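Endolysin B (Mycobacterium phage D29, PDB 3HC7) hydrolyses the ester junction between mycolic acids and the arabinogalactan-peptidoglycan of the mycobacterial host wall, helping the phage lyse its host. Local coordinates at residues G124-A136 against G235-A247. Numbering follows the deposited sequence.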
ATOM      1  N   GLY A 124      14.487  -4.032   4.116  1.00 57.37           N
ATOM      2  CA  GLY A 124      15.318  -4.977   3.392  1.00 66.79           C
ATOM      3  C   GLY A 124      14.566  -6.086   2.676  1.00 66.71           C
ATOM      4  O   GLY A 124      15.170  -7.008   2.135  1.00 74.37           O
ATOM      5  N   PHE A 125      13.242  -5.988   2.662  1.00 55.01           N
ATOM      6  CA  PHE A 125      12.390  -6.980   2.020  1.00 55.29           C
ATOM      7  C   PHE A 125      11.878  -6.463   0.667  1.00 52.66           C
ATOM      8  O   PHE A 125      10.970  -5.640   0.632  1.00 50.33           O
ATOM      9  CB  PHE A 125      11.212  -7.272   2.945  1.00 55.48           C
ATOM     10  CG  PHE A 125      10.407  -8.478   2.560  1.00 56.01           C
ATOM     11  CD1 PHE A 125      10.515  -9.655   3.288  1.00 56.06           C
ATOM     12  CD2 PHE A 125       9.526  -8.433   1.493  1.00 55.11           C
ATOM     13  CE1 PHE A 125       9.769 -10.769   2.950  1.00 55.36           C
ATOM     14  CE2 PHE A 125       8.779  -9.553   1.144  1.00 60.71           C
ATOM     15  CZ  PHE A 125       8.901 -10.719   1.876  1.00 55.96           C
ATOM     16  N   ALA A 126      12.443  -6.948  -0.440  1.00 47.44           N
ATOM     17  CA  ALA A 126      12.015  -6.494  -1.768  1.00 53.81           C
ATOM     18  C   ALA A 126      12.261  -7.503  -2.894  1.00 66.10           C
ATOM     19  O   ALA A 126      13.169  -8.332  -2.814  1.00 72.49           O
ATOM     20  CB  ALA A 126      12.676  -5.173  -2.107  1.00 46.42           C
ATOM     21  N   HIS A 127      11.452  -7.406  -3.950  1.00 61.73           N
ATOM     22  CA  HIS A 127      11.572  -8.287  -5.110  1.00 64.16           C
ATOM     23  C   HIS A 127      11.606  -7.462  -6.380  1.00 68.97           C
ATOM     24  O   HIS A 127      10.974  -6.408  -6.457  1.00 66.42           O
ATOM     25  CB  HIS A 127      10.398  -9.271  -5.189  1.00 64.02           C
ATOM     26  CG  HIS A 127      10.307 -10.203  -4.021  1.00 68.09           C
ATOM     27  ND1 HIS A 127       9.399 -10.025  -2.998  1.00 59.94           N
ATOM     28  CD2 HIS A 127      11.004 -11.325  -3.717  1.00 65.70           C
ATOM     29  CE1 HIS A 127       9.543 -10.994  -2.112  1.00 56.71           C
ATOM     30  NE2 HIS A 127      10.512 -11.794  -2.525  1.00 62.41           N
ATOM     31  N   SER A 128      12.341  -7.944  -7.379  1.00 71.18           N
ATOM     32  CA  SER A 128      12.418  -7.265  -8.665  1.00 75.28           C
ATOM     33  C   SER A 128      11.172  -7.546  -9.493  1.00 74.51           C
ATOM     34  O   SER A 128      10.613  -8.643  -9.426  1.00 71.27           O
ATOM     35  CB  SER A 128      13.659  -7.724  -9.437  1.00 83.72           C
ATOM     36  OG  SER A 128      13.681  -7.164 -10.739  1.00 86.73           O
ATOM     37  N   ASP A 129      10.733  -6.555 -10.267  1.00 69.85           N
ATOM     38  CA  ASP A 129       9.637  -6.765 -11.211  1.00 72.85           C
ATOM     39  C   ASP A 129      10.160  -7.017 -12.626  1.00 76.53           C
ATOM     40  O   ASP A 129       9.436  -6.849 -13.608  1.00 72.64           O
ATOM     41  CB  ASP A 129       8.640  -5.601 -11.188  1.00 76.70           C
ATOM     42  CG  ASP A 129       9.265  -4.281 -11.601  1.00 70.72           C
ATOM     43  OD1 ASP A 129      10.489  -4.123 -11.450  1.00 72.37           O
ATOM     44  OD2 ASP A 129       8.524  -3.395 -12.070  1.00 67.63           O
ATOM     45  N   GLU A 130      11.419  -7.432 -12.717  1.00 82.61           N
ATOM     46  CA  GLU A 130      11.992  -7.891 -13.975  1.00 84.15           C
ATOM     47  C   GLU A 130      11.664  -6.904 -15.083  1.00 90.81           C
ATOM     48  O   GLU A 130      10.967  -7.231 -16.042  1.00 92.88           O
ATOM     49  CB  GLU A 130      11.466  -9.290 -14.319  1.00 86.23           C
ATOM     50  CG  GLU A 130      11.775 -10.341 -13.257  1.00 94.51           C
ATOM     51  CD  GLU A 130      11.070 -11.667 -13.499  1.00102.23           C
ATOM     52  OE1 GLU A 130      10.753 -11.984 -14.667  1.00101.62           O
ATOM     53  OE2 GLU A 130      10.833 -12.397 -12.511  1.00109.34           O
ATOM     54  N   TRP A 131      12.180  -5.691 -14.941  1.00 91.51           N
ATOM     55  CA  TRP A 131      11.803  -4.598 -15.819  1.00 89.25           C
ATOM     56  C   TRP A 131      12.966  -3.621 -15.914  1.00 89.38           C
ATOM     57  O   TRP A 131      14.119  -4.004 -15.724  1.00 90.70           O
ATOM     58  CB  TRP A 131      10.540  -3.925 -15.274  1.00 90.46           C
ATOM     59  CG  TRP A 131       9.900  -2.933 -16.191  1.00 92.38           C
ATOM     60  CD1 TRP A 131       9.743  -3.041 -17.540  1.00 98.43           C
ATOM     61  CD2 TRP A 131       9.296  -1.689 -15.813  1.00 87.89           C
ATOM     62  NE1 TRP A 131       9.094  -1.931 -18.030  1.00 96.59           N
ATOM     63  CE2 TRP A 131       8.808  -1.088 -16.988  1.00 92.25           C
ATOM     64  CE3 TRP A 131       9.127  -1.023 -14.592  1.00 83.53           C
ATOM     65  CZ2 TRP A 131       8.161   0.151 -16.981  1.00 95.11           C
ATOM     66  CZ3 TRP A 131       8.487   0.205 -14.585  1.00 82.66           C
ATOM     67  CH2 TRP A 131       8.011   0.780 -15.772  1.00 88.35           C
ATOM     68  N   ILE A 132      12.667  -2.358 -16.190  1.00 85.63           N
ATOM     69  CA  ILE A 132      13.713  -1.386 -16.481  1.00 83.42           C
ATOM     70  C   ILE A 132      14.234  -0.665 -15.238  1.00 80.44           C
ATOM     71  O   ILE A 132      15.100   0.208 -15.334  1.00 77.55           O
ATOM     72  CB  ILE A 132      13.240  -0.354 -17.528  1.00 84.39           C
ATOM     73  CG1 ILE A 132      12.146   0.549 -16.955  1.00 83.55           C
ATOM     74  CG2 ILE A 132      12.746  -1.065 -18.782  1.00 86.05           C
ATOM     75  CD1 ILE A 132      11.684   1.630 -17.924  1.00 82.30           C
ATOM     76  N   HIS A 133      13.715  -1.040 -14.074  1.00 75.02           N
ATOM     77  CA  HIS A 133      14.124  -0.401 -12.828  1.00 77.12           C
ATOM     78  C   HIS A 133      14.793  -1.353 -11.841  1.00 80.33           C
ATOM     79  O   HIS A 133      14.363  -2.497 -11.679  1.00 77.96           O
ATOM     80  CB  HIS A 133      12.936   0.313 -12.173  1.00 70.17           C
ATOM     81  CG  HIS A 133      12.583   1.609 -12.830  1.00 71.41           C
ATOM     82  ND1 HIS A 133      13.321   2.759 -12.648  1.00 75.81           N
ATOM     83  CD2 HIS A 133      11.583   1.935 -13.684  1.00 72.25           C
ATOM     84  CE1 HIS A 133      12.791   3.738 -13.357  1.00 72.46           C
ATOM     85  NE2 HIS A 133      11.734   3.265 -13.995  1.00 71.80           N
ATOM     86  N   PRO A 134      15.849  -0.869 -11.170  1.00 82.87           N
ATOM     87  CA  PRO A 134      16.606  -1.651 -10.188  1.00 82.08           C
ATOM     88  C   PRO A 134      15.811  -1.841  -8.899  1.00 74.67           C
ATOM     89  O   PRO A 134      15.202  -0.894  -8.407  1.00 69.90           O
ATOM     90  CB  PRO A 134      17.834  -0.783  -9.923  1.00 85.28           C
ATOM     91  CG  PRO A 134      17.395   0.612 -10.230  1.00 83.12           C
ATOM     92  CD  PRO A 134      16.308   0.530 -11.256  1.00 82.34           C
ATOM     93  N   VAL A 135      15.813  -3.057  -8.368  1.00 72.90           N
ATOM     94  CA  VAL A 135      15.110  -3.336  -7.127  1.00 72.56           C
ATOM     95  C   VAL A 135      15.633  -2.420  -6.022  1.00 72.62           C
ATOM     96  O   VAL A 135      16.784  -1.987  -6.063  1.00 69.39           O
ATOM     97  CB  VAL A 135      15.272  -4.812  -6.715  1.00 73.98           C
ATOM     98  CG1 VAL A 135      16.723  -5.106  -6.369  1.00 75.34           C
ATOM     99  CG2 VAL A 135      14.348  -5.152  -5.549  1.00 69.36           C
ATOM    100  N   ALA A 136      14.778  -2.116  -5.048  1.00 72.48           N
ATOM    101  CA  ALA A 136      15.147  -1.263  -3.924  1.00 70.87           C
ATOM    102  C   ALA A 136      16.312  -1.853  -3.127  1.00 67.54           C
ATOM    103  O   ALA A 136      16.383  -3.063  -2.928  1.00 63.70           O
ATOM    104  CB  ALA A 136      13.946  -1.046  -3.018  1.00 68.55           C
ATOM    105  N   GLY A 235       4.420   9.599 -18.833  1.00 77.92           N
ATOM    106  CA  GLY A 235       4.941   8.384 -19.443  1.00 82.05           C
ATOM    107  C   GLY A 235       4.659   7.124 -18.638  1.00 81.49           C
ATOM    108  O   GLY A 235       4.122   7.182 -17.530  1.00 75.63           O
ATOM    109  N   ASP A 236       5.029   5.976 -19.196  1.00 85.47           N
ATOM    110  CA  ASP A 236       4.769   4.698 -18.542  1.00 88.02           C
ATOM    111  C   ASP A 236       6.052   4.016 -18.070  1.00 85.54           C
ATOM    112  O   ASP A 236       6.073   2.803 -17.849  1.00 83.45           O
ATOM    113  CB  ASP A 236       3.975   3.763 -19.467  1.00 94.28           C
ATOM    114  CG  ASP A 236       4.772   3.313 -20.683  1.00101.70           C
ATOM    115  OD1 ASP A 236       5.996   3.552 -20.729  1.00102.87           O
ATOM    116  OD2 ASP A 236       4.171   2.709 -21.598  1.00106.46           O
ATOM    117  N   LYS A 237       7.115   4.797 -17.910  1.00 78.11           N
ATOM    118  CA  LYS A 237       8.401   4.238 -17.508  1.00 78.39           C
ATOM    119  C   LYS A 237       8.994   4.895 -16.252  1.00 74.81           C
ATOM    120  O   LYS A 237      10.204   4.862 -16.042  1.00 78.51           O
ATOM    121  CB  LYS A 237       9.387   4.287 -18.677  1.00 79.74           C
ATOM    122  CG  LYS A 237       8.839   3.635 -19.941  1.00 86.44           C
ATOM    123  CD  LYS A 237       9.928   3.299 -20.940  1.00 96.58           C
ATOM    124  CE  LYS A 237       9.337   2.702 -22.212  1.00106.50           C
ATOM    125  NZ  LYS A 237       8.437   3.668 -22.905  1.00109.45           N
ATOM    126  N   TRP A 238       8.135   5.478 -15.422  1.00 63.14           N
ATOM    127  CA  TRP A 238       8.565   6.057 -14.153  1.00 52.55           C
ATOM    128  C   TRP A 238       8.858   4.973 -13.107  1.00 58.29           C
ATOM    129  O   TRP A 238       8.377   3.846 -13.225  1.00 61.40           O
ATOM    130  CB  TRP A 238       7.503   7.028 -13.638  1.00 47.85           C
ATOM    131  CG  TRP A 238       7.395   8.263 -14.473  1.00 51.60           C
ATOM    132  CD1 TRP A 238       7.087   8.333 -15.804  1.00 57.97           C
ATOM    133  CD2 TRP A 238       7.591   9.613 -14.036  1.00 45.36           C
ATOM    134  NE1 TRP A 238       7.086   9.648 -16.220  1.00 56.06           N
ATOM    135  CE2 TRP A 238       7.392  10.450 -15.151  1.00 47.71           C
ATOM    136  CE3 TRP A 238       7.924  10.193 -12.807  1.00 43.15           C
ATOM    137  CZ2 TRP A 238       7.508  11.833 -15.074  1.00 53.77           C
ATOM    138  CZ3 TRP A 238       8.036  11.566 -12.732  1.00 48.43           C
ATOM    139  CH2 TRP A 238       7.829  12.371 -13.858  1.00 51.64           C
ATOM    140  N   PRO A 239       9.657   5.315 -12.081  1.00 64.03           N
ATOM    141  CA  PRO A 239      10.045   4.381 -11.012  1.00 60.63           C
ATOM    142  C   PRO A 239       8.896   3.981 -10.074  1.00 60.90           C
ATOM    143  O   PRO A 239       8.966   2.926  -9.435  1.00 60.61           O
ATOM    144  CB  PRO A 239      11.100   5.178 -10.232  1.00 59.40           C
ATOM    145  CG  PRO A 239      10.774   6.614 -10.536  1.00 57.23           C
ATOM    146  CD  PRO A 239      10.413   6.577 -11.985  1.00 57.43           C
ATOM    147  N   HIS A 240       7.860   4.810  -9.981  1.00 51.15           N
ATOM    148  CA  HIS A 240       6.729   4.492  -9.114  1.00 50.42           C
ATOM    149  C   HIS A 240       5.757   3.540  -9.809  1.00 48.77           C
ATOM    150  O   HIS A 240       4.724   3.186  -9.248  1.00 43.01           O
ATOM    151  CB  HIS A 240       5.999   5.770  -8.690  1.00 51.36           C
ATOM    152  CG  HIS A 240       5.475   6.567  -9.844  1.00 58.22           C
ATOM    153  ND1 HIS A 240       4.132   6.668 -10.132  1.00 60.82           N
ATOM    154  CD2 HIS A 240       6.118   7.281 -10.798  1.00 60.56           C
ATOM    155  CE1 HIS A 240       3.968   7.424 -11.203  1.00 58.43           C
ATOM    156  NE2 HIS A 240       5.158   7.806 -11.629  1.00 62.12           N
ATOM    157  N   LEU A 241       6.092   3.150 -11.038  1.00 52.95           N
ATOM    158  CA  LEU A 241       5.281   2.226 -11.824  1.00 52.13           C
ATOM    159  C   LEU A 241       5.976   0.869 -11.855  1.00 58.81           C
ATOM    160  O   LEU A 241       7.191   0.787 -11.666  1.00 66.22           O
ATOM    161  CB  LEU A 241       5.091   2.752 -13.259  1.00 49.03           C
ATOM    162  CG  LEU A 241       4.570   4.182 -13.420  1.00 49.28           C
ATOM    163  CD1 LEU A 241       4.464   4.558 -14.893  1.00 57.87           C
ATOM    164  CD2 LEU A 241       3.231   4.360 -12.721  1.00 48.78           C
ATOM    165  N   TYR A 242       5.213  -0.193 -12.097  1.00 57.90           N
ATOM    166  CA  TYR A 242       5.769  -1.546 -12.063  1.00 48.38           C
ATOM    167  C   TYR A 242       5.274  -2.441 -13.191  1.00 57.48           C
ATOM    168  O   TYR A 242       4.147  -2.306 -13.661  1.00 64.71           O
ATOM    169  CB  TYR A 242       5.478  -2.213 -10.704  1.00 52.58           C
ATOM    170  CG  TYR A 242       6.218  -1.562  -9.558  1.00 54.50           C
ATOM    171  CD1 TYR A 242       7.419  -2.085  -9.100  1.00 54.07           C
ATOM    172  CD2 TYR A 242       5.732  -0.407  -8.957  1.00 51.94           C
ATOM    173  CE1 TYR A 242       8.107  -1.489  -8.069  1.00 45.41           C
ATOM    174  CE2 TYR A 242       6.413   0.200  -7.924  1.00 49.41           C
ATOM    175  CZ  TYR A 242       7.600  -0.345  -7.486  1.00 47.11           C
ATOM    176  OH  TYR A 242       8.285   0.253  -6.458  1.00 47.85           O
ATOM    177  N   ASN A 243       6.141  -3.354 -13.620  1.00 65.55           N
ATOM    178  CA  ASN A 243       5.750  -4.466 -14.471  1.00 61.24           C
ATOM    179  C   ASN A 243       5.067  -5.537 -13.614  1.00 70.01           C
ATOM    180  O   ASN A 243       5.642  -6.012 -12.636  1.00 77.55           O
ATOM    181  CB  ASN A 243       6.986  -5.046 -15.155  1.00 60.43           C
ATOM    182  CG  ASN A 243       6.707  -6.363 -15.857  1.00 78.23           C
ATOM    183  OD1 ASN A 243       5.604  -6.597 -16.348  1.00 83.51           O
ATOM    184  ND2 ASN A 243       7.712  -7.230 -15.908  1.00 78.96           N
ATOM    185  N   ARG A 244       3.848  -5.918 -13.990  1.00 68.83           N
ATOM    186  CA  ARG A 244       3.018  -6.805 -13.171  1.00 67.12           C
ATOM    187  C   ARG A 244       3.238  -8.299 -13.393  1.00 68.57           C
ATOM    188  O   ARG A 244       2.700  -9.122 -12.650  1.00 67.34           O
ATOM    189  CB  ARG A 244       1.536  -6.507 -13.414  1.00 68.15           C
ATOM    190  CG  ARG A 244       0.972  -7.138 -14.689  1.00 72.58           C
ATOM    191  CD  ARG A 244      -0.492  -6.770 -14.881  1.00 74.16           C
ATOM    192  NE  ARG A 244      -1.055  -7.363 -16.088  1.00 82.11           N
ATOM    193  CZ  ARG A 244      -1.057  -6.775 -17.281  1.00 88.29           C
ATOM    194  NH1 ARG A 244      -0.525  -5.565 -17.436  1.00 82.15           N
ATOM    195  NH2 ARG A 244      -1.598  -7.396 -18.323  1.00 82.98           N
ATOM    196  N   TYR A 245       4.004  -8.661 -14.413  1.00 76.60           N
ATOM    197  CA  TYR A 245       4.069 -10.065 -14.819  1.00 84.96           C
ATOM    198  C   TYR A 245       4.700 -11.032 -13.804  1.00 83.98           C
ATOM    199  O   TYR A 245       4.144 -12.101 -13.551  1.00 84.67           O
ATOM    200  CB  TYR A 245       4.647 -10.212 -16.230  1.00 96.13           C
ATOM    201  CG  TYR A 245       3.663  -9.736 -17.276  1.00 96.96           C
ATOM    202  CD1 TYR A 245       2.492 -10.439 -17.514  1.00106.26           C
ATOM    203  CD2 TYR A 245       3.886  -8.572 -17.994  1.00 96.85           C
ATOM    204  CE1 TYR A 245       1.576 -10.009 -18.452  1.00112.26           C
ATOM    205  CE2 TYR A 245       2.974  -8.131 -18.939  1.00108.01           C
ATOM    206  CZ  TYR A 245       1.820  -8.855 -19.162  1.00113.02           C
ATOM    207  OH  TYR A 245       0.906  -8.427 -20.099  1.00116.26           O
ATOM    208  N   PRO A 246       5.842 -10.659 -13.204  1.00 80.54           N
ATOM    209  CA  PRO A 246       6.374 -11.534 -12.152  1.00 79.56           C
ATOM    210  C   PRO A 246       5.332 -11.810 -11.060  1.00 81.51           C
ATOM    211  O   PRO A 246       5.301 -12.915 -10.498  1.00 83.73           O
ATOM    212  CB  PRO A 246       7.543 -10.723 -11.584  1.00 75.74           C
ATOM    213  CG  PRO A 246       7.962  -9.836 -12.703  1.00 75.04           C
ATOM    214  CD  PRO A 246       6.700  -9.486 -13.437  1.00 77.02           C
ATOM    215  N   ALA A 247       4.491 -10.819 -10.769  1.00 74.69           N
ATOM    216  CA  ALA A 247       3.419 -10.973  -9.787  1.00 70.54           C
ATOM    217  C   ALA A 247       2.348 -11.933 -10.287  1.00 69.10           C
ATOM    218  O   ALA A 247       1.776 -12.692  -9.502  1.00 63.79           O
ATOM    219  CB  ALA A 247       2.803  -9.630  -9.449  1.00 68.09           C
TER
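The indole of Trp131 is wedged against the 235-247 loop: Asn243 CB makes a CH-pi contact over one face, Ile132 CG1 covers the opposite face, and the carbonyls of Asp236 and Leu241 meet its edge, where aromatic C-H groups carry partial positive charge. Its anti torsion (chi1 -170°) carries the ring toward those carbonyls. Over one face of His133 lies Pro239 CA, 3.7 Å from the imidazole centroid, a CH-pi contact suited to proline's apolar CH surface. In the ring plane, His133 NE2 donates to Lys237 O (3.0 Å), straight at the hydrogen (170°) but above the carbonyl plane; this implies a proton on NE2. Asn243 ND2 makes two bent bonds (138°), to Asp129 O (2.9 Å), nearly in line with its C=O, and a longer one to Glu130 O (3.3 Å) from above the carbonyl plane; OD1 accepts from Tyr245 N, capping the following helix. Pro246 CG packs on Asp129 O (3.5 Å) and the Glu130 chain. Asp129 OD2 takes Asn243 N (2.8 Å) on its anti side; Asp129 OD1 is hydrogen-bonded to His163 NE2, and Pro239 O to His163 ND1. Tyr242 OH hydrogen-bonds His163 N and the inferred active-site Asp166. Hydrogen bonds and packing together join the loops; those on Pro239, Tyr242 and Asn243, flanking catalytic His240 in sequence, probably help position it in this cutinase-like alpha/beta-hydrolase.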